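Local structure of polysaccharide deacetylase-like protein (Bacillus anthracis, 4V33) at residues D162-Y176 against R345-I359. The protein probably removes acetyl groups from cell-wall polysaccharides as a putative zinc-dependent deacetylase, one of two required for osmotic stability and cell shape maintenance in Bacillus anthracis. Sequence-based numbering, arbitrary orientation.
Sequences DLFVSPANFEAQMKY and RIHHTTTVEQFASSI. With ACT (acetate ion), chain E.
His-347 and His-348, in the loop 346-351, make three direct hydrogen bonds to Asp-162 and Phe-164, just ahead of helix 167-176. His-347 ND1 donates to Asp-162 OD1 (2.7 Å), which lies in the imidazole plane and offers its syn lone pair; carboxylate and ring planes stand 48° apart. His-348 binds twice, its backbone N to Asp-162 O (3.0 Å) and its ND1 to Phe-164 O (2.7 Å). With CG anti to the backbone N (chi1 178°), the His-348 ring turns its ND1 edge to that carbonyl. One water joins Asp-162 OD2 to Arg-345 NH1, whose direct separation of 4.3 Å is too long for a salt bridge.

In the parallel-stranded, TIM-barrel-like fold expected of this deacetylase family, the contact lays the C-terminal helix 352-359 against helix 167-176, their axes 9.9 Å apart and crossing at -43°. Both pack beside Tyr-149 of strand 146-149.

Between the helices, Gln-173 CB sits over the centre of the Phe-355 ring in a CH-pi contact, 3.7 Å from the centroid. The Gln-173 amide runs on nearly parallel to the ring; its OE1 bonds to Tyr-149 OH, while NE2 donates to two separate waters, each of which also lies at Thr-350 O. Tyr-176 enters as a knob among Val-352, Phe-355, Ala-356 and Ile-359, its CZ 3.4 Å from Ala-356 CB, and its hydroxyl donates to an acetate, probably from the crystallisation liquor, that Tyr-182 and Lys-198 also bind.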
loop_
_atom_site.group_PDB
_atom_site.type_symbol
_atom_site.label_atom_id
_atom_site.label_comp_id
_atom_site.label_asym_id
_atom_site.label_seq_id
_atom_site.Cartn_x
_atom_site.Cartn_y
_atom_site.Cartn_z
ATOM N N ASP A 162 -3.075 25.525 -7.006
ATOM C CA ASP A 162 -3.528 24.143 -7.146
ATOM C C ASP A 162 -2.860 23.185 -6.157
ATOM O O ASP A 162 -3.435 22.166 -5.773
ATOM C CB ASP A 162 -3.310 23.660 -8.584
ATOM C CG ASP A 162 -3.616 22.189 -8.752
ATOM O OD1 ASP A 162 -4.801 21.804 -8.670
ATOM O OD2 ASP A 162 -2.668 21.401 -8.959
ATOM N N LEU A 163 -1.643 23.531 -5.742
ATOM C CA LEU A 163 -0.864 22.667 -4.864
ATOM C C LEU A 163 -1.158 22.884 -3.382
ATOM O O LEU A 163 -0.513 22.271 -2.531
ATOM C CB LEU A 163 0.629 22.862 -5.125
ATOM C CG LEU A 163 1.079 22.502 -6.540
ATOM C CD1 LEU A 163 2.581 22.734 -6.685
ATOM C CD2 LEU A 163 0.728 21.072 -6.871
ATOM N N PHE A 164 -2.124 23.752 -3.071
ATOM C CA PHE A 164 -2.544 23.977 -1.687
ATOM C C PHE A 164 -3.869 23.310 -1.369
ATOM O O PHE A 164 -4.877 23.610 -1.999
ATOM C CB PHE A 164 -2.709 25.468 -1.405
ATOM C CG PHE A 164 -1.411 26.213 -1.282
ATOM C CD1 PHE A 164 -0.662 26.502 -2.401
ATOM C CD2 PHE A 164 -0.951 26.624 -0.040
ATOM C CE1 PHE A 164 0.544 27.194 -2.291
ATOM C CE2 PHE A 164 0.252 27.317 0.077
ATOM C CZ PHE A 164 0.992 27.596 -1.048
ATOM N N VAL A 165 -3.873 22.430 -0.376
ATOM C CA VAL A 165 -5.120 21.911 0.194
ATOM C C VAL A 165 -5.241 22.486 1.604
ATOM O O VAL A 165 -4.304 22.418 2.388
ATOM C CB VAL A 165 -5.125 20.366 0.203
ATOM C CG1 VAL A 165 -6.283 19.805 1.041
ATOM C CG2 VAL A 165 -5.186 19.835 -1.225
ATOM N N SER A 166 -6.370 23.109 1.926
ATOM C CA SER A 166 -6.498 23.737 3.241
ATOM C C SER A 166 -6.482 22.691 4.341
ATOM O O SER A 166 -6.890 21.560 4.115
ATOM C CB SER A 166 -7.788 24.546 3.329
ATOM O OG SER A 166 -8.925 23.694 3.243
ATOM N N PRO A 167 -6.013 23.064 5.539
ATOM C CA PRO A 167 -6.059 22.109 6.652
ATOM C C PRO A 167 -7.479 21.586 6.909
ATOM O O PRO A 167 -7.629 20.406 7.227
ATOM C CB PRO A 167 -5.539 22.932 7.831
ATOM C CG PRO A 167 -4.560 23.886 7.181
ATOM C CD PRO A 167 -5.204 24.255 5.864
ATOM N N ALA A 168 -8.491 22.436 6.759
ATOM C CA ALA A 168 -9.875 21.985 6.929
ATOM C C ALA A 168 -10.272 20.921 5.907
ATOM O O ALA A 168 -10.852 19.895 6.263
ATOM C CB ALA A 168 -10.838 23.167 6.873
ATOM N N ASN A 169 -9.966 21.152 4.634
ATOM C CA ASN A 169 -10.285 20.150 3.619
ATOM C C ASN A 169 -9.447 18.884 3.756
ATOM O O ASN A 169 -9.950 17.774 3.529
ATOM C CB ASN A 169 -10.194 20.742 2.211
ATOM C CG ASN A 169 -11.342 21.682 1.915
ATOM O OD1 ASN A 169 -12.367 21.654 2.600
ATOM N ND2 ASN A 169 -11.184 22.512 0.895
ATOM N N PHE A 170 -8.178 19.038 4.136
ATOM C CA PHE A 170 -7.344 17.871 4.395
ATOM C C PHE A 170 -7.951 17.027 5.514
ATOM O O PHE A 170 -8.041 15.807 5.399
ATOM C CB PHE A 170 -5.908 18.273 4.759
ATOM C CG PHE A 170 -5.041 17.101 5.112
ATOM C CD1 PHE A 170 -4.651 16.194 4.130
ATOM C CD2 PHE A 170 -4.660 16.870 6.429
ATOM C CE1 PHE A 170 -3.877 15.087 4.445
ATOM C CE2 PHE A 170 -3.872 15.759 6.759
ATOM C CZ PHE A 170 -3.479 14.868 5.764
ATOM N N GLU A 171 -8.386 17.681 6.587
ATOM C CA GLU A 171 -9.010 16.957 7.685
ATOM C C GLU A 171 -10.261 16.221 7.220
ATOM O O GLU A 171 -10.498 15.089 7.629
ATOM C CB GLU A 171 -9.327 17.894 8.856
ATOM C CG GLU A 171 -9.941 17.161 10.044
ATOM C CD GLU A 171 -10.020 18.005 11.296
ATOM O OE1 GLU A 171 -9.262 18.992 11.416
ATOM O OE2 GLU A 171 -10.850 17.673 12.170
ATOM N N ALA A 172 -11.058 16.861 6.365
ATOM C CA ALA A 172 -12.297 16.247 5.895
ATOM C C ALA A 172 -11.990 15.009 5.056
ATOM O O ALA A 172 -12.711 14.011 5.129
ATOM C CB ALA A 172 -13.127 17.250 5.099
ATOM N N GLN A 173 -10.919 15.080 4.272
ATOM C CA GLN A 173 -10.487 13.952 3.446
ATOM C C GLN A 173 -9.980 12.797 4.306
ATOM O O GLN A 173 -10.350 11.634 4.088
ATOM C CB GLN A 173 -9.432 14.420 2.442
ATOM C CG GLN A 173 -10.033 15.339 1.377
ATOM C CD GLN A 173 -8.999 16.221 0.691
ATOM O OE1 GLN A 173 -7.797 15.951 0.730
ATOM N NE2 GLN A 173 -9.469 17.283 0.055
ATOM N N MET A 174 -9.157 13.115 5.298
ATOM C CA MET A 174 -8.672 12.085 6.211
ATOM C C MET A 174 -9.811 11.492 7.039
ATOM O O MET A 174 -9.823 10.292 7.326
ATOM C CB MET A 174 -7.566 12.632 7.106
ATOM C CG MET A 174 -6.322 13.069 6.349
ATOM S SD MET A 174 -5.473 11.747 5.427
ATOM C CE MET A 174 -6.061 12.047 3.761
ATOM N N LYS A 175 -10.779 12.325 7.407
ATOM C CA LYS A 175 -11.931 11.835 8.157
ATOM C C LYS A 175 -12.732 10.861 7.302
ATOM O O LYS A 175 -13.294 9.885 7.817
ATOM C CB LYS A 175 -12.821 12.998 8.619
ATOM C CG LYS A 175 -14.003 12.568 9.474
ATOM C CD LYS A 175 -14.783 13.771 9.970
ATOM C CE LYS A 175 -15.870 13.378 10.970
ATOM N NZ LYS A 175 -16.979 12.606 10.344
ATOM N N TYR A 176 -12.787 11.120 5.997
ATOM C CA TYR A 176 -13.439 10.179 5.090
ATOM C C TYR A 176 -12.746 8.812 5.150
ATOM O O TYR A 176 -13.411 7.776 5.214
ATOM C CB TYR A 176 -13.496 10.715 3.651
ATOM C CG TYR A 176 -14.198 9.757 2.709
ATOM C CD1 TYR A 176 -13.489 8.758 2.061
ATOM C CD2 TYR A 176 -15.569 9.833 2.497
ATOM C CE1 TYR A 176 -14.123 7.855 1.221
ATOM C CE2 TYR A 176 -16.211 8.934 1.653
ATOM C CZ TYR A 176 -15.476 7.954 1.017
ATOM O OH TYR A 176 -16.103 7.053 0.180
ATOM N N ARG A 345 -3.652 12.497 -7.743
ATOM C CA ARG A 345 -3.393 13.890 -7.395
ATOM C C ARG A 345 -4.597 14.513 -6.692
ATOM O O ARG A 345 -5.715 14.430 -7.192
ATOM C CB ARG A 345 -3.075 14.680 -8.663
ATOM C CG ARG A 345 -2.870 16.163 -8.435
ATOM C CD ARG A 345 -2.551 16.892 -9.749
ATOM N NE ARG A 345 -1.253 16.527 -10.310
ATOM C CZ ARG A 345 -0.099 17.073 -9.939
ATOM N NH1 ARG A 345 -0.070 17.989 -8.979
ATOM N NH2 ARG A 345 1.036 16.684 -10.517
ATOM N N ILE A 346 -4.365 15.104 -5.524
ATOM C CA ILE A 346 -5.400 15.906 -4.880
ATOM C C ILE A 346 -5.170 17.387 -5.182
ATOM O O ILE A 346 -4.043 17.878 -5.106
ATOM C CB ILE A 346 -5.466 15.660 -3.361
ATOM C CG1 ILE A 346 -5.637 14.162 -3.067
ATOM C CG2 ILE A 346 -6.603 16.481 -2.746
ATOM C CD1 ILE A 346 -6.763 13.486 -3.847
ATOM N N HIS A 347 -6.241 18.089 -5.550
ATOM C CA HIS A 347 -6.161 19.485 -5.968
ATOM C C HIS A 347 -6.718 20.428 -4.911
ATOM O O HIS A 347 -7.509 20.026 -4.058
ATOM C CB HIS A 347 -7.003 19.695 -7.226
ATOM C CG HIS A 347 -6.565 18.874 -8.396
ATOM N ND1 HIS A 347 -5.647 19.333 -9.318
ATOM C CD2 HIS A 347 -6.936 17.640 -8.812
ATOM C CE1 HIS A 347 -5.467 18.411 -10.248
ATOM N NE2 HIS A 347 -6.232 17.373 -9.962
ATOM N N HIS A 348 -6.329 21.695 -5.004
ATOM C CA HIS A 348 -6.911 22.750 -4.176
ATOM C C HIS A 348 -8.439 22.708 -4.180
ATOM O O HIS A 348 -9.082 22.945 -3.154
ATOM C CB HIS A 348 -6.444 24.116 -4.686
ATOM C CG HIS A 348 -7.022 25.274 -3.932
ATOM N ND1 HIS A 348 -6.603 25.621 -2.663
ATOM C CD2 HIS A 348 -7.978 26.169 -4.269
ATOM C CE1 HIS A 348 -7.279 26.683 -2.256
ATOM N NE2 HIS A 348 -8.123 27.033 -3.211
ATOM N N THR A 349 -9.010 22.405 -5.339
ATOM C CA THR A 349 -10.466 22.424 -5.517
ATOM C C THR A 349 -11.172 21.092 -5.223
ATOM O O THR A 349 -12.404 21.023 -5.301
ATOM C CB THR A 349 -10.837 22.814 -6.959
ATOM O OG1 THR A 349 -10.254 21.870 -7.872
ATOM C CG2 THR A 349 -10.341 24.217 -7.291
ATOM N N THR A 350 -10.409 20.051 -4.910
ATOM C CA THR A 350 -10.985 18.719 -4.701
ATOM C C THR A 350 -11.951 18.703 -3.526
ATOM O O THR A 350 -11.600 19.123 -2.438
ATOM C CB THR A 350 -9.876 17.687 -4.464
ATOM O OG1 THR A 350 -9.065 17.589 -5.649
ATOM C CG2 THR A 350 -10.479 16.312 -4.154
ATOM N N THR A 351 -13.169 18.222 -3.769
ATOM C CA THR A 351 -14.178 18.057 -2.716
ATOM C C THR A 351 -14.030 16.668 -2.106
ATOM O O THR A 351 -13.314 15.819 -2.639
ATOM C CB THR A 351 -15.601 18.169 -3.285
ATOM O OG1 THR A 351 -15.868 17.052 -4.149
ATOM C CG2 THR A 351 -15.780 19.469 -4.067
ATOM N N VAL A 352 -14.738 16.412 -1.010
ATOM C CA VAL A 352 -14.683 15.079 -0.418
ATOM C C VAL A 352 -15.289 14.039 -1.362
ATOM O O VAL A 352 -14.807 12.907 -1.444
ATOM C CB VAL A 352 -15.344 15.037 0.969
ATOM C CG1 VAL A 352 -15.321 13.617 1.536
ATOM C CG2 VAL A 352 -14.606 15.959 1.905
ATOM N N GLU A 353 -16.327 14.436 -2.093
ATOM C CA GLU A 353 -16.952 13.557 -3.070
ATOM C C GLU A 353 -15.973 13.190 -4.196
ATOM O O GLU A 353 -15.884 12.034 -4.605
ATOM C CB GLU A 353 -18.206 14.218 -3.646
ATOM C CG GLU A 353 -19.352 14.405 -2.635
ATOM C CD GLU A 353 -19.133 15.534 -1.618
ATOM O OE1 GLU A 353 -18.385 16.511 -1.879
ATOM O OE2 GLU A 353 -19.764 15.449 -0.536
ATOM N N GLN A 354 -15.243 14.179 -4.698
ATOM C CA GLN A 354 -14.252 13.918 -5.739
ATOM C C GLN A 354 -13.113 13.052 -5.208
ATOM O O GLN A 354 -12.624 12.146 -5.894
ATOM C CB GLN A 354 -13.717 15.236 -6.298
ATOM C CG GLN A 354 -14.708 15.947 -7.190
ATOM C CD GLN A 354 -14.254 17.338 -7.577
ATOM O OE1 GLN A 354 -13.662 18.062 -6.770
ATOM N NE2 GLN A 354 -14.542 17.731 -8.817
ATOM N N PHE A 355 -12.695 13.346 -3.982
ATOM C CA PHE A 355 -11.681 12.560 -3.280
ATOM C C PHE A 355 -12.122 11.098 -3.206
ATOM O O PHE A 355 -11.388 10.182 -3.621
ATOM C CB PHE A 355 -11.508 13.155 -1.868
ATOM C CG PHE A 355 -10.563 12.388 -0.969
ATOM C CD1 PHE A 355 -9.188 12.581 -1.056
ATOM C CD2 PHE A 355 -11.057 11.517 -0.003
ATOM C CE1 PHE A 355 -8.324 11.891 -0.201
ATOM C CE2 PHE A 355 -10.196 10.834 0.845
ATOM C CZ PHE A 355 -8.832 11.022 0.738
ATOM N N ALA A 356 -13.329 10.879 -2.700
ATOM C CA ALA A 356 -13.885 9.538 -2.574
ATOM C C ALA A 356 -13.943 8.801 -3.914
ATOM O O ALA A 356 -13.566 7.641 -4.003
ATOM C CB ALA A 356 -15.275 9.608 -1.952
ATOM N N SER A 357 -14.412 9.472 -4.961
ATOM C CA SER A 357 -14.508 8.833 -6.272
ATOM C C SER A 357 -13.151 8.392 -6.810
ATOM O O SER A 357 -13.058 7.386 -7.521
ATOM C CB SER A 357 -15.167 9.773 -7.276
ATOM O OG SER A 357 -16.528 9.930 -6.960
ATOM N N SER A 358 -12.112 9.146 -6.466
ATOM C CA SER A 358 -10.770 8.927 -7.010
ATOM C C SER A 358 -10.043 7.779 -6.317
ATOM O O SER A 358 -9.042 7.280 -6.843
ATOM C CB SER A 358 -9.931 10.206 -6.912
ATOM O OG SER A 358 -9.464 10.426 -5.587
ATOM N N ILE A 359 -10.532 7.360 -5.152
ATOM C CA ILE A 359 -9.868 6.281 -4.408
ATOM C C ILE A 359 -10.676 4.993 -4.254
ATOM O O ILE A 359 -10.100 3.936 -3.994
ATOM C CB ILE A 359 -9.454 6.733 -2.993
ATOM C CG1 ILE A 359 -10.696 7.041 -2.144
ATOM C CG2 ILE A 359 -8.505 7.922 -3.070
ATOM C CD1 ILE A 359 -10.385 7.431 -0.706
HETATM C C ACT E . -15.460 3.613 0.137
HETATM O O ACT E . -14.792 4.654 -0.031
HETATM O OXT ACT E . -14.807 2.548 0.136
HETATM C CH3 ACT E . -16.948 3.641 0.325
HETATM O O HOH W 1 -2.806 20.035 -3.926
HETATM O O HOH W 2 -7.107 23.183 -8.016
HETATM O O HOH W 3 -2.226 19.112 -7.339
HETATM O O HOH W 4 -8.550 22.336 -0.359
HETATM O O HOH W 5 -12.175 18.494 0.241
HETATM O O HOH W 6 -9.026 19.853 -1.578
#